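ADP-ribose pyrophosphatase MutT (Rickettsia felis, PDB 4KYX) probably hydrolyses pyrophosphate bonds in nucleotides such as 8-oxo-dGTP, acting as a magnesium-dependent Nudix hydrolase. Local coordinates at residues A[15-20]-A[60-65]; A[46-51]-A[89-94]. All coordinates share one frame; numbering follows the deposited sequence.

Contact 1 (A[15-20]-A[60-65])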
# COMPACT_ATOMS: atom_id res chain seq x y z
N ILE A 15 5.91 0.68 -5.41
CA ILE A 15 5.65 0.22 -4.10
C ILE A 15 6.98 0.01 -3.37
O ILE A 15 7.85 -0.72 -3.82
CB ILE A 15 4.86 -1.09 -4.09
CG1 ILE A 15 3.48 -0.87 -4.74
CG2 ILE A 15 4.79 -1.61 -2.67
CD1 ILE A 15 2.93 -2.01 -5.56
N GLY A 16 7.08 0.64 -2.21
CA GLY A 16 8.25 0.59 -1.35
C GLY A 16 7.86 -0.15 -0.09
O GLY A 16 6.73 -0.07 0.40
N ILE A 17 8.81 -0.84 0.52
CA ILE A 17 8.61 -1.49 1.79
C ILE A 17 9.54 -0.77 2.77
O ILE A 17 10.76 -0.69 2.53
CB ILE A 17 8.97 -3.01 1.68
CG1 ILE A 17 8.05 -3.81 0.74
CG2 ILE A 17 9.14 -3.62 3.06
CD1 ILE A 17 6.59 -3.65 0.91
N GLY A 18 9.03 -0.31 3.91
CA GLY A 18 9.90 0.15 4.98
C GLY A 18 9.77 -0.73 6.19
O GLY A 18 8.69 -1.15 6.57
N ILE A 19 10.90 -0.98 6.84
CA ILE A 19 10.90 -1.78 8.05
C ILE A 19 11.39 -1.03 9.29
O ILE A 19 12.51 -0.50 9.31
CB ILE A 19 11.79 -3.01 7.88
CG1 ILE A 19 11.39 -3.71 6.56
CG2 ILE A 19 11.56 -3.92 9.08
CD1 ILE A 19 12.24 -3.33 5.35
N LEU A 20 10.54 -0.94 10.30
CA LEU A 20 10.96 -0.49 11.61
C LEU A 20 11.54 -1.70 12.35
O LEU A 20 10.82 -2.53 12.87
CB LEU A 20 9.86 0.15 12.41
CG LEU A 20 8.99 1.17 11.69
CD1 LEU A 20 8.07 1.88 12.70
CD2 LEU A 20 9.89 2.18 11.02
N ILE A 60 11.95 -9.05 5.32
CA ILE A 60 13.04 -9.91 5.77
C ILE A 60 14.32 -9.83 4.88
O ILE A 60 15.43 -9.64 5.39
CB ILE A 60 12.58 -11.37 5.99
CG1 ILE A 60 11.51 -11.43 7.09
CG2 ILE A 60 13.76 -12.25 6.37
CD1 ILE A 60 10.76 -12.75 7.14
N ARG A 61 14.17 -9.97 3.58
CA ARG A 61 15.25 -9.88 2.60
C ARG A 61 15.98 -8.52 2.68
O ARG A 61 17.25 -8.46 2.83
CB ARG A 61 14.69 -10.05 1.19
CG ARG A 61 15.75 -9.88 0.14
CD ARG A 61 15.23 -10.18 -1.23
NE ARG A 61 14.19 -9.25 -1.66
CZ ARG A 61 14.37 -7.97 -1.97
NH1 ARG A 61 15.56 -7.39 -1.89
NH2 ARG A 61 13.33 -7.25 -2.37
N GLU A 62 15.21 -7.45 2.64
CA GLU A 62 15.79 -6.09 2.60
C GLU A 62 16.60 -5.79 3.86
O GLU A 62 17.74 -5.28 3.78
CB GLU A 62 14.69 -5.08 2.38
CG GLU A 62 14.23 -5.15 0.94
CD GLU A 62 13.26 -4.08 0.55
OE1 GLU A 62 12.58 -3.45 1.42
OE2 GLU A 62 13.09 -3.97 -0.69
N VAL A 63 16.03 -6.14 5.01
CA VAL A 63 16.74 -5.96 6.29
C VAL A 63 18.07 -6.73 6.30
O VAL A 63 19.14 -6.19 6.70
CB VAL A 63 15.83 -6.30 7.50
CG1 VAL A 63 16.63 -6.38 8.82
CG2 VAL A 63 14.69 -5.30 7.60
N LEU A 64 18.04 -7.99 5.86
CA LEU A 64 19.26 -8.78 5.83
C LEU A 64 20.30 -8.17 4.88
O LEU A 64 21.51 -8.09 5.22
CB LEU A 64 18.98 -10.26 5.44
CG LEU A 64 20.06 -11.31 5.61
CD1 LEU A 64 20.56 -11.34 7.03
CD2 LEU A 64 19.46 -12.67 5.15
N GLU A 65 19.87 -7.86 3.67
CA GLU A 65 20.75 -7.27 2.65
C GLU A 65 21.41 -5.97 3.12
O GLU A 65 22.53 -5.67 2.75
CB GLU A 65 19.99 -6.95 1.35
CG GLU A 65 19.76 -8.16 0.48
CD GLU A 65 18.88 -7.85 -0.72
OE1 GLU A 65 18.58 -6.64 -0.97
OE2 GLU A 65 18.49 -8.81 -1.40
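Ile19 and Val63 make the tight half of this contact. A single methyl, Val63 CG2, lies against the side chain of Ile19, 3.7 Å from Ile19 CB. Because CG2 of Val63 stands beside its backbone N, opposite the carbonyl carbon, it is the branch that faces the strand. Ile19 CD1 then sits 3.9 Å from both Val63 CG2 and Glu62 OE1, bridging the apolar and polar parts. Ala59, from the same helix, adds to the packing on Ile19. Toward the other end of the contact, the extended Glu62 side chain meets Ile17 at about a right angle, with Glu62 OE1 3.6 Å from Ile17 CB. The same oxygen also approaches Ile17 O, but two acceptors make no bond. The helix turns its outer side to solvent, where the exposed Glu65 takes a salt bridge from Arg61 (NH1 to OE1, 3.2 Å); Arg61 NE also pairs with Glu53. Residues 61-66 carry the REUXEE part of the Nudix box; segment 60-65 runs at 66° to segment 15-20. The chemistry implies apolar packing between Ile19 and Val63, with the Glu62 carboxylate against Ile17 and Ile19 without a hydrogen bond to the strand, while Arg61 pairs with Glu65 and Glu53.

Contact 2 (A[46-51]-A[89-94])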
# COMPACT_ATOMS: atom_id res chain seq x y z
N GLY A 46 14.74 -0.68 4.08
CA GLY A 46 13.70 -0.94 3.08
C GLY A 46 14.12 -0.62 1.68
O GLY A 46 15.25 -0.30 1.43
N GLY A 47 13.19 -0.77 0.76
CA GLY A 47 13.46 -0.56 -0.61
C GLY A 47 12.27 -1.10 -1.38
O GLY A 47 11.17 -1.20 -0.83
N HIS A 48 12.52 -1.49 -2.61
CA HIS A 48 11.41 -1.75 -3.52
C HIS A 48 10.86 -3.16 -3.37
O HIS A 48 11.62 -4.12 -3.26
CB HIS A 48 11.91 -1.62 -4.94
CG HIS A 48 12.13 -0.22 -5.37
ND1 HIS A 48 13.32 0.21 -5.90
CD2 HIS A 48 11.30 0.85 -5.37
CE1 HIS A 48 13.23 1.50 -6.19
NE2 HIS A 48 12.02 1.91 -5.89
N LEU A 49 9.53 -3.30 -3.39
CA LEU A 49 8.92 -4.63 -3.48
C LEU A 49 9.29 -5.23 -4.84
O LEU A 49 9.15 -4.58 -5.87
CB LEU A 49 7.39 -4.52 -3.36
CG LEU A 49 6.63 -5.85 -3.36
CD1 LEU A 49 6.94 -6.72 -2.15
CD2 LEU A 49 5.16 -5.54 -3.38
N GLU A 50 9.78 -6.46 -4.85
CA GLU A 50 10.12 -7.10 -6.10
C GLU A 50 8.96 -7.97 -6.56
O GLU A 50 8.14 -8.44 -5.76
CB GLU A 50 11.39 -7.94 -6.00
CG GLU A 50 12.64 -7.12 -5.81
CD GLU A 50 13.91 -7.96 -5.66
OE1 GLU A 50 13.85 -9.19 -5.86
OE2 GLU A 50 14.96 -7.37 -5.29
N PHE A 51 8.92 -8.22 -7.86
CA PHE A 51 7.85 -9.04 -8.44
C PHE A 51 7.81 -10.39 -7.75
O PHE A 51 8.83 -11.05 -7.62
CB PHE A 51 8.06 -9.25 -9.93
CG PHE A 51 7.05 -10.17 -10.56
CD1 PHE A 51 7.19 -11.56 -10.53
CD2 PHE A 51 5.95 -9.64 -11.22
CE1 PHE A 51 6.23 -12.38 -11.12
CE2 PHE A 51 5.01 -10.46 -11.81
CZ PHE A 51 5.15 -11.83 -11.75
N LYS A 89 9.00 11.24 -8.43
CA LYS A 89 8.73 9.86 -8.09
C LYS A 89 7.47 9.84 -7.22
O LYS A 89 7.17 10.80 -6.52
CB LYS A 89 9.92 9.29 -7.32
N HIS A 90 6.66 8.81 -7.36
CA HIS A 90 5.48 8.64 -6.53
C HIS A 90 5.60 7.22 -5.92
O HIS A 90 5.66 6.25 -6.67
CB HIS A 90 4.26 8.75 -7.45
CG HIS A 90 2.94 8.55 -6.76
ND1 HIS A 90 1.76 8.90 -7.35
CD2 HIS A 90 2.62 8.06 -5.53
CE1 HIS A 90 0.76 8.63 -6.53
NE2 HIS A 90 1.25 8.10 -5.43
N TYR A 91 5.63 7.12 -4.60
CA TYR A 91 5.75 5.87 -3.89
C TYR A 91 4.62 5.64 -2.94
O TYR A 91 4.22 6.53 -2.20
CB TYR A 91 7.02 5.85 -3.04
CG TYR A 91 8.19 5.54 -3.85
CD1 TYR A 91 8.53 4.23 -4.09
CD2 TYR A 91 8.98 6.56 -4.39
CE1 TYR A 91 9.65 3.93 -4.85
CE2 TYR A 91 10.09 6.26 -5.17
CZ TYR A 91 10.41 4.94 -5.40
OH TYR A 91 11.52 4.62 -6.15
N VAL A 92 4.09 4.43 -2.98
CA VAL A 92 3.24 3.96 -1.92
C VAL A 92 4.15 3.14 -1.03
O VAL A 92 4.72 2.13 -1.47
CB VAL A 92 2.04 3.17 -2.47
CG1 VAL A 92 1.29 2.45 -1.38
CG2 VAL A 92 1.09 4.13 -3.21
N SER A 93 4.35 3.58 0.22
CA SER A 93 5.19 2.83 1.14
C SER A 93 4.36 1.95 2.06
O SER A 93 3.38 2.41 2.66
CB SER A 93 6.03 3.76 2.00
OG SER A 93 6.91 4.55 1.18
N ILE A 94 4.77 0.72 2.22
CA ILE A 94 4.20 -0.19 3.18
C ILE A 94 5.18 -0.36 4.30
O ILE A 94 6.32 -0.76 4.07
CB ILE A 94 4.01 -1.57 2.54
CG1 ILE A 94 3.21 -1.42 1.26
CG2 ILE A 94 3.38 -2.54 3.54
CD1 ILE A 94 1.82 -0.96 1.43
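His48 and Tyr91 carry this contact alone, His48 burying 43 Å² and Tyr91 42 Å² against the other. Their link is one hydrogen bond, His48 NE2 to Tyr91 OH, 2.8 Å long and nearly straight at 165°; either partner could be the donor. The rings meet rim to rim, with planes only 21° apart and centroids separated by 5.5 Å, so neither lies over the other's face. The edge of the phenol comes alongside the imidazole: Tyr91 CE1 is 3.3 Å from His48 NE2 and 3.5 Å from His48 CD2. In His48, CG lies opposite the carbonyl carbon (chi1 -75°), which carries the imidazole across to the tyrosine although its backbone is on another strand. The strands 45-48 and 89-99 are not neighbours but flank strand 14-22, whose Arg14 is touched by both side chains. The pair therefore reaches across the intervening strand at the surface, close to the start of the Nudix box. With little apolar area to hold it, the contact depends on its one bond and on the meeting ring edges, which probably limit how far either ring can turn.

How the contacts relate
Contact 1 is a buried contact about 7 Å from the centre of the chain in space, whereas contact 2 lies at the surface. Strand 14-22 unites them: helix 55-67 packs on it in contact 1, and contact 2 spans it from strand 45-48 to strand 89-99, its two neighbours in the sheet. Backbone pairing makes the tie direct, with Ile17 N 2.7 Å from Gly47 O and Gly18 N 2.7 Å from Ile94 O, both probable hydrogen bonds. Glu62 OE1 of contact 1 also reaches segment 46-51, 2.8 Å from Gly47 N. The chemistry follows the location: branched aliphatic groups and a carboxylate fill the interior, while two polar aromatic rings share a hydrogen bond outside.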